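Local coordinates for photosystem II assembly protein Ycf48 (Thermosynechococcus elongatus, PDB 5OJ5), which acts early in photosystem II assembly and in the replacement of photodamaged D1, binding the C-terminal extension of the D1 precursor as a seven-bladed beta-propeller, at residues A[225-238]-A[241-255]. Residues are numbered along the deposited sequence; the frame is centred on the assembly and turned at random. Where two conformers were deposited one is given.
Sequences RRLHNMGFTPDGRL and IVNGGKIAFSDPDNS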
loop_
_atom_site.group_PDB
_atom_site.type_symbol
_atom_site.label_atom_id
_atom_site.label_comp_id
_atom_site.label_asym_id
_atom_site.label_seq_id
_atom_site.Cartn_x
_atom_site.Cartn_y
_atom_site.Cartn_z
ATOM N N ARG A 225 -21.205 -9.536 1.311
ATOM C CA ARG A 225 -20.391 -8.807 0.337
ATOM C C ARG A 225 -18.947 -9.330 0.387
ATOM O O ARG A 225 -18.407 -9.595 1.459
ATOM C CB ARG A 225 -20.410 -7.317 0.716
ATOM C CG ARG A 225 -21.737 -6.597 0.535
ATOM C CD ARG A 225 -21.795 -5.316 1.340
ATOM N NE ARG A 225 -23.139 -4.731 1.278
ATOM C CZ ARG A 225 -23.539 -3.900 0.333
ATOM N NH1 ARG A 225 -22.706 -3.503 -0.617
ATOM N NH2 ARG A 225 -24.779 -3.438 0.355
ATOM N N ARG A 226 -18.327 -9.470 -0.783
ATOM C CA ARG A 226 -16.956 -9.960 -0.828
ATOM C C ARG A 226 -15.981 -8.928 -0.272
ATOM O O ARG A 226 -16.183 -7.710 -0.378
ATOM C CB ARG A 226 -16.570 -10.326 -2.259
ATOM C CG ARG A 226 -17.385 -11.428 -2.894
ATOM C CD ARG A 226 -17.308 -12.705 -2.090
ATOM N NE ARG A 226 -18.066 -13.788 -2.706
ATOM C CZ ARG A 226 -17.623 -14.545 -3.694
ATOM N NH1 ARG A 226 -16.402 -14.379 -4.158
ATOM N NH2 ARG A 226 -18.371 -15.547 -4.177
ATOM N N LEU A 227 -14.891 -9.452 0.300
ATOM C CA LEU A 227 -13.817 -8.599 0.778
ATOM C C LEU A 227 -13.056 -7.998 -0.381
ATOM O O LEU A 227 -12.828 -8.636 -1.415
ATOM C CB LEU A 227 -12.842 -9.458 1.579
ATOM C CG LEU A 227 -13.322 -9.932 2.924
ATOM C CD1 LEU A 227 -12.494 -11.064 3.415
ATOM C CD2 LEU A 227 -13.244 -8.731 3.933
ATOM N N HIS A 228 -12.646 -6.753 -0.205
ATOM C CA HIS A 228 -11.775 -6.094 -1.152
ATOM C C HIS A 228 -10.376 -5.831 -0.619
ATOM O O HIS A 228 -9.382 -6.117 -1.283
ATOM C CB HIS A 228 -12.314 -4.758 -1.633
ATOM C CG HIS A 228 -11.410 -4.186 -2.654
ATOM N ND1 HIS A 228 -11.132 -4.867 -3.823
ATOM C CD2 HIS A 228 -10.560 -3.133 -2.615
ATOM C CE1 HIS A 228 -10.223 -4.205 -4.508
ATOM N NE2 HIS A 228 -9.864 -3.147 -3.803
ATOM N N ASN A 229 -10.266 -5.282 0.593
ATOM C CA ASN A 229 -8.980 -4.924 1.181
ATOM C C ASN A 229 -9.085 -5.048 2.689
ATOM O O ASN A 229 -10.178 -4.941 3.243
ATOM C CB ASN A 229 -8.535 -3.511 0.749
ATOM C CG ASN A 229 -7.044 -3.259 0.895
ATOM O OD1 ASN A 229 -6.282 -4.122 1.362
ATOM N ND2 ASN A 229 -6.610 -2.069 0.481
ATOM N N MET A 230 -7.939 -5.292 3.321
ATOM C CA MET A 230 -7.869 -5.390 4.779
ATOM C C MET A 230 -6.513 -4.891 5.219
ATOM O O MET A 230 -5.521 -5.031 4.481
ATOM C CB MET A 230 -8.019 -6.812 5.294
ATOM C CG MET A 230 -9.397 -7.378 5.026
ATOM S SD MET A 230 -9.608 -9.071 5.631
ATOM C CE MET A 230 -9.629 -8.753 7.379
ATOM N N GLY A 231 -6.441 -4.383 6.454
ATOM C CA GLY A 231 -5.192 -3.939 7.041
ATOM C C GLY A 231 -5.305 -3.802 8.518
ATOM O O GLY A 231 -6.273 -4.272 9.125
ATOM N N PHE A 232 -4.298 -3.164 9.105
ATOM C CA PHE A 232 -4.188 -3.038 10.549
ATOM C C PHE A 232 -4.437 -1.616 10.991
ATOM O O PHE A 232 -4.074 -0.674 10.287
ATOM C CB PHE A 232 -2.789 -3.481 10.996
ATOM C CG PHE A 232 -2.504 -4.916 10.664
ATOM C CD1 PHE A 232 -2.830 -5.908 11.562
ATOM C CD2 PHE A 232 -1.916 -5.275 9.441
ATOM C CE1 PHE A 232 -2.591 -7.246 11.252
ATOM C CE2 PHE A 232 -1.681 -6.621 9.140
ATOM C CZ PHE A 232 -2.004 -7.578 10.043
ATOM N N THR A 233 -5.071 -1.461 12.157
ATOM C CA THR A 233 -5.197 -0.145 12.770
ATOM C C THR A 233 -3.980 0.134 13.634
ATOM O O THR A 233 -3.196 -0.775 13.886
ATOM C CB THR A 233 -6.437 -0.105 13.654
ATOM O OG1 THR A 233 -6.165 -0.860 14.846
ATOM C CG2 THR A 233 -7.679 -0.632 12.948
ATOM N N PRO A 234 -3.798 1.353 14.146
ATOM C CA PRO A 234 -2.668 1.646 15.035
ATOM C C PRO A 234 -2.919 1.270 16.482
ATOM O O PRO A 234 -2.161 1.677 17.364
ATOM C CB PRO A 234 -2.500 3.170 14.918
ATOM C CG PRO A 234 -3.478 3.635 13.969
ATOM C CD PRO A 234 -4.481 2.583 13.728
ATOM N N ASP A 235 -3.943 0.479 16.744
ATOM C CA ASP A 235 -4.240 0.038 18.096
ATOM C C ASP A 235 -4.470 -1.463 18.157
ATOM O O ASP A 235 -5.025 -1.962 19.128
ATOM C CB ASP A 235 -5.411 0.786 18.719
ATOM C CG ASP A 235 -6.625 0.800 17.817
ATOM O OD1 ASP A 235 -6.929 -0.209 17.172
ATOM O OD2 ASP A 235 -7.267 1.863 17.711
ATOM N N GLY A 236 -4.009 -2.211 17.172
ATOM C CA GLY A 236 -4.003 -3.652 17.298
ATOM C C GLY A 236 -5.246 -4.342 16.781
ATOM O O GLY A 236 -5.473 -5.512 17.124
ATOM N N ARG A 237 -6.050 -3.674 15.980
ATOM C CA ARG A 237 -7.226 -4.253 15.343
ATOM C C ARG A 237 -6.973 -4.393 13.846
ATOM O O ARG A 237 -5.977 -3.899 13.305
ATOM C CB ARG A 237 -8.454 -3.377 15.600
ATOM C CG ARG A 237 -8.874 -3.313 17.075
ATOM C CD ARG A 237 -10.045 -2.346 17.254
ATOM N NE ARG A 237 -9.591 -0.993 16.998
ATOM C CZ ARG A 237 -10.297 -0.025 16.407
ATOM N NH1 ARG A 237 -11.545 -0.204 15.965
ATOM N NH2 ARG A 237 -9.719 1.146 16.232
ATOM N N LEU A 238 -7.905 -5.065 13.185
ATOM C CA LEU A 238 -7.996 -5.130 11.737
ATOM C C LEU A 238 -9.130 -4.242 11.255
ATOM O O LEU A 238 -10.138 -4.040 11.942
ATOM C CB LEU A 238 -8.253 -6.550 11.262
ATOM C CG LEU A 238 -7.187 -7.645 11.489
ATOM C CD1 LEU A 238 -7.762 -9.074 11.239
ATOM C CD2 LEU A 238 -6.042 -7.401 10.601
ATOM N N ILE A 241 -12.413 -3.393 4.041
ATOM C CA ILE A 241 -13.259 -2.779 3.018
ATOM C C ILE A 241 -13.921 -3.920 2.258
ATOM O O ILE A 241 -13.228 -4.837 1.793
ATOM C CB ILE A 241 -12.439 -1.925 2.042
ATOM C CG1 ILE A 241 -11.835 -0.725 2.766
ATOM C CG2 ILE A 241 -13.327 -1.503 0.860
ATOM C CD1 ILE A 241 -10.785 0.017 1.932
ATOM N N VAL A 242 -15.252 -3.863 2.126
ATOM C CA VAL A 242 -15.997 -4.869 1.387
ATOM C C VAL A 242 -16.700 -4.205 0.210
ATOM O O VAL A 242 -16.859 -2.984 0.140
ATOM C CB VAL A 242 -16.996 -5.666 2.245
ATOM C CG1 VAL A 242 -16.293 -6.291 3.449
ATOM C CG2 VAL A 242 -18.130 -4.789 2.658
ATOM N N ASN A 243 -17.148 -5.058 -0.717
ATOM C CA ASN A 243 -17.834 -4.612 -1.921
ATOM C C ASN A 243 -18.955 -3.645 -1.592
ATOM O O ASN A 243 -19.646 -3.775 -0.576
ATOM C CB ASN A 243 -18.425 -5.802 -2.698
ATOM C CG ASN A 243 -18.860 -5.410 -4.106
ATOM O OD1 ASN A 243 -18.045 -4.975 -4.906
ATOM N ND2 ASN A 243 -20.149 -5.539 -4.399
ATOM N N GLY A 244 -19.118 -2.655 -2.459
ATOM C CA GLY A 244 -20.269 -1.795 -2.354
ATOM C C GLY A 244 -20.129 -0.695 -1.352
ATOM O O GLY A 244 -21.138 -0.177 -0.868
ATOM N N GLY A 245 -18.905 -0.335 -1.001
ATOM C CA GLY A 245 -18.664 0.872 -0.232
ATOM C C GLY A 245 -18.897 0.710 1.249
ATOM O O GLY A 245 -19.343 1.655 1.904
ATOM N N LYS A 246 -18.583 -0.450 1.818
ATOM C CA LYS A 246 -18.785 -0.656 3.234
ATOM C C LYS A 246 -17.461 -1.014 3.907
ATOM O O LYS A 246 -16.561 -1.563 3.287
ATOM C CB LYS A 246 -19.832 -1.751 3.477
ATOM C CG LYS A 246 -21.111 -1.609 2.691
ATOM C CD LYS A 246 -21.946 -0.480 3.179
ATOM C CE LYS A 246 -23.218 -0.324 2.340
ATOM N NZ LYS A 246 -22.990 0.765 1.332
ATOM N N ILE A 247 -17.374 -0.713 5.200
ATOM C CA ILE A 247 -16.176 -0.995 5.993
ATOM C C ILE A 247 -16.562 -1.559 7.354
ATOM O O ILE A 247 -17.698 -1.393 7.804
ATOM C CB ILE A 247 -15.226 0.215 6.163
ATOM C CG1 ILE A 247 -15.822 1.225 7.144
ATOM C CG2 ILE A 247 -14.890 0.825 4.835
ATOM C CD1 ILE A 247 -14.911 2.420 7.427
ATOM N N ALA A 248 -15.608 -2.222 8.014
ATOM C CA ALA A 248 -15.797 -2.682 9.387
ATOM C C ALA A 248 -14.455 -2.813 10.092
ATOM O O ALA A 248 -13.390 -2.837 9.460
ATOM C CB ALA A 248 -16.560 -4.020 9.444
ATOM N N PHE A 249 -14.512 -2.887 11.421
ATOM C CA PHE A 249 -13.340 -3.004 12.276
ATOM C C PHE A 249 -13.514 -4.185 13.215
ATOM O O PHE A 249 -14.620 -4.461 13.700
ATOM C CB PHE A 249 -13.163 -1.734 13.127
ATOM C CG PHE A 249 -12.983 -0.494 12.306
ATOM C CD1 PHE A 249 -11.725 -0.127 11.894
ATOM C CD2 PHE A 249 -14.061 0.264 11.893
ATOM C CE1 PHE A 249 -11.538 1.024 11.101
ATOM C CE2 PHE A 249 -13.875 1.408 11.104
ATOM C CZ PHE A 249 -12.605 1.780 10.707
ATOM N N SER A 250 -12.407 -4.858 13.509
ATOM C CA SER A 250 -12.472 -6.010 14.386
ATOM C C SER A 250 -12.612 -5.579 15.854
ATOM O O SER A 250 -12.273 -4.457 16.253
ATOM C CB SER A 250 -11.254 -6.913 14.176
ATOM O OG SER A 250 -10.065 -6.293 14.596
ATOM N N ASP A 251 -13.142 -6.511 16.647
ATOM C CA ASP A 251 -13.402 -6.299 18.073
ATOM C C ASP A 251 -12.077 -6.201 18.819
ATOM O O ASP A 251 -11.171 -7.006 18.570
ATOM C CB ASP A 251 -14.194 -7.534 18.546
ATOM C CG ASP A 251 -14.329 -7.652 20.073
ATOM O OD1 ASP A 251 -14.713 -8.750 20.538
ATOM O OD2 ASP A 251 -14.078 -6.683 20.807
ATOM N N PRO A 252 -11.908 -5.234 19.726
ATOM C CA PRO A 252 -10.644 -5.197 20.479
ATOM C C PRO A 252 -10.369 -6.455 21.293
ATOM O O PRO A 252 -9.203 -6.828 21.454
ATOM C CB PRO A 252 -10.781 -3.938 21.352
ATOM C CG PRO A 252 -12.231 -3.558 21.282
ATOM C CD PRO A 252 -12.727 -4.032 19.957
ATOM N N ASP A 253 -11.404 -7.163 21.739
ATOM C CA ASP A 253 -11.221 -8.333 22.593
ATOM C C ASP A 253 -11.021 -9.628 21.818
ATOM O O ASP A 253 -10.623 -10.640 22.412
ATOM C CB ASP A 253 -12.422 -8.476 23.536
ATOM C CG ASP A 253 -12.761 -7.172 24.238
ATOM O OD1 ASP A 253 -11.972 -6.750 25.111
ATOM O OD2 ASP A 253 -13.804 -6.560 23.914
ATOM N N ASN A 254 -11.277 -9.627 20.510
ATOM C CA ASN A 254 -11.223 -10.865 19.738
ATOM C C ASN A 254 -11.150 -10.434 18.277
ATOM O O ASN A 254 -12.155 -9.992 17.716
ATOM C CB ASN A 254 -12.456 -11.716 20.012
ATOM C CG ASN A 254 -12.431 -13.046 19.279
ATOM O OD1 ASN A 254 -11.571 -13.293 18.430
ATOM N ND2 ASN A 254 -13.386 -13.914 19.601
ATOM N N SER A 255 -9.956 -10.543 17.692
ATOM C CA SER A 255 -9.736 -10.048 16.339
ATOM C C SER A 255 -10.456 -10.868 15.281
ATOM O O SER A 255 -10.482 -10.458 14.117
ATOM C CB SER A 255 -8.239 -9.957 16.020
ATOM O OG SER A 255 -7.641 -11.243 15.974
HETATM O O HOH W 1 -13.438 -2.080 17.001
#
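Strand 227-232 pairs antiparallel with I241 and V242 across a classic beta bulge: H228 and N229 both face I241, whose O accepts from H228 N at 2.8 Å and N229 N at 3.2 Å. Farther along this propeller blade, L238 meets S250 through one backbone bond, S250 N to L238 O, and one to the side chain, L238 N to S250 OG (2.9 Å, 171°); chi1 of 67° sets OG between the backbone N and the carbonyl carbon, where it replaces a backbone acceptor. R225, in the Arg-rich patch, is extended from CG to NE and crosses V242 at about a right angle, CB and CD against CG2. Its NH1 donates to N243 O (3.1 Å), which lies near the guanidinium plane although the donor sits above the carbonyl plane. K246 CG covers one guanidinium face, while K246 NZ and, weakly, R225 NH2 share N268 OD1. In the turn 233-237, linking strands 227-232 and 238-242, R237 bends at chi3 (-68°) and grips D235 side-on, NE to OD1 (2.8 Å) and NH2 to OD2. T233 OG1 donates to D235 OD1 from the face opposite R237 NE. R237 NH1 lies obliquely 3.6 Å from F249 CB, and a water joins NH1 to S250 O. The two-point grip probably limits guanidinium rotation, whereas N268 OD1, G244 O on K246 NZ and N243 O would partly offset the like charges of R225 and K246.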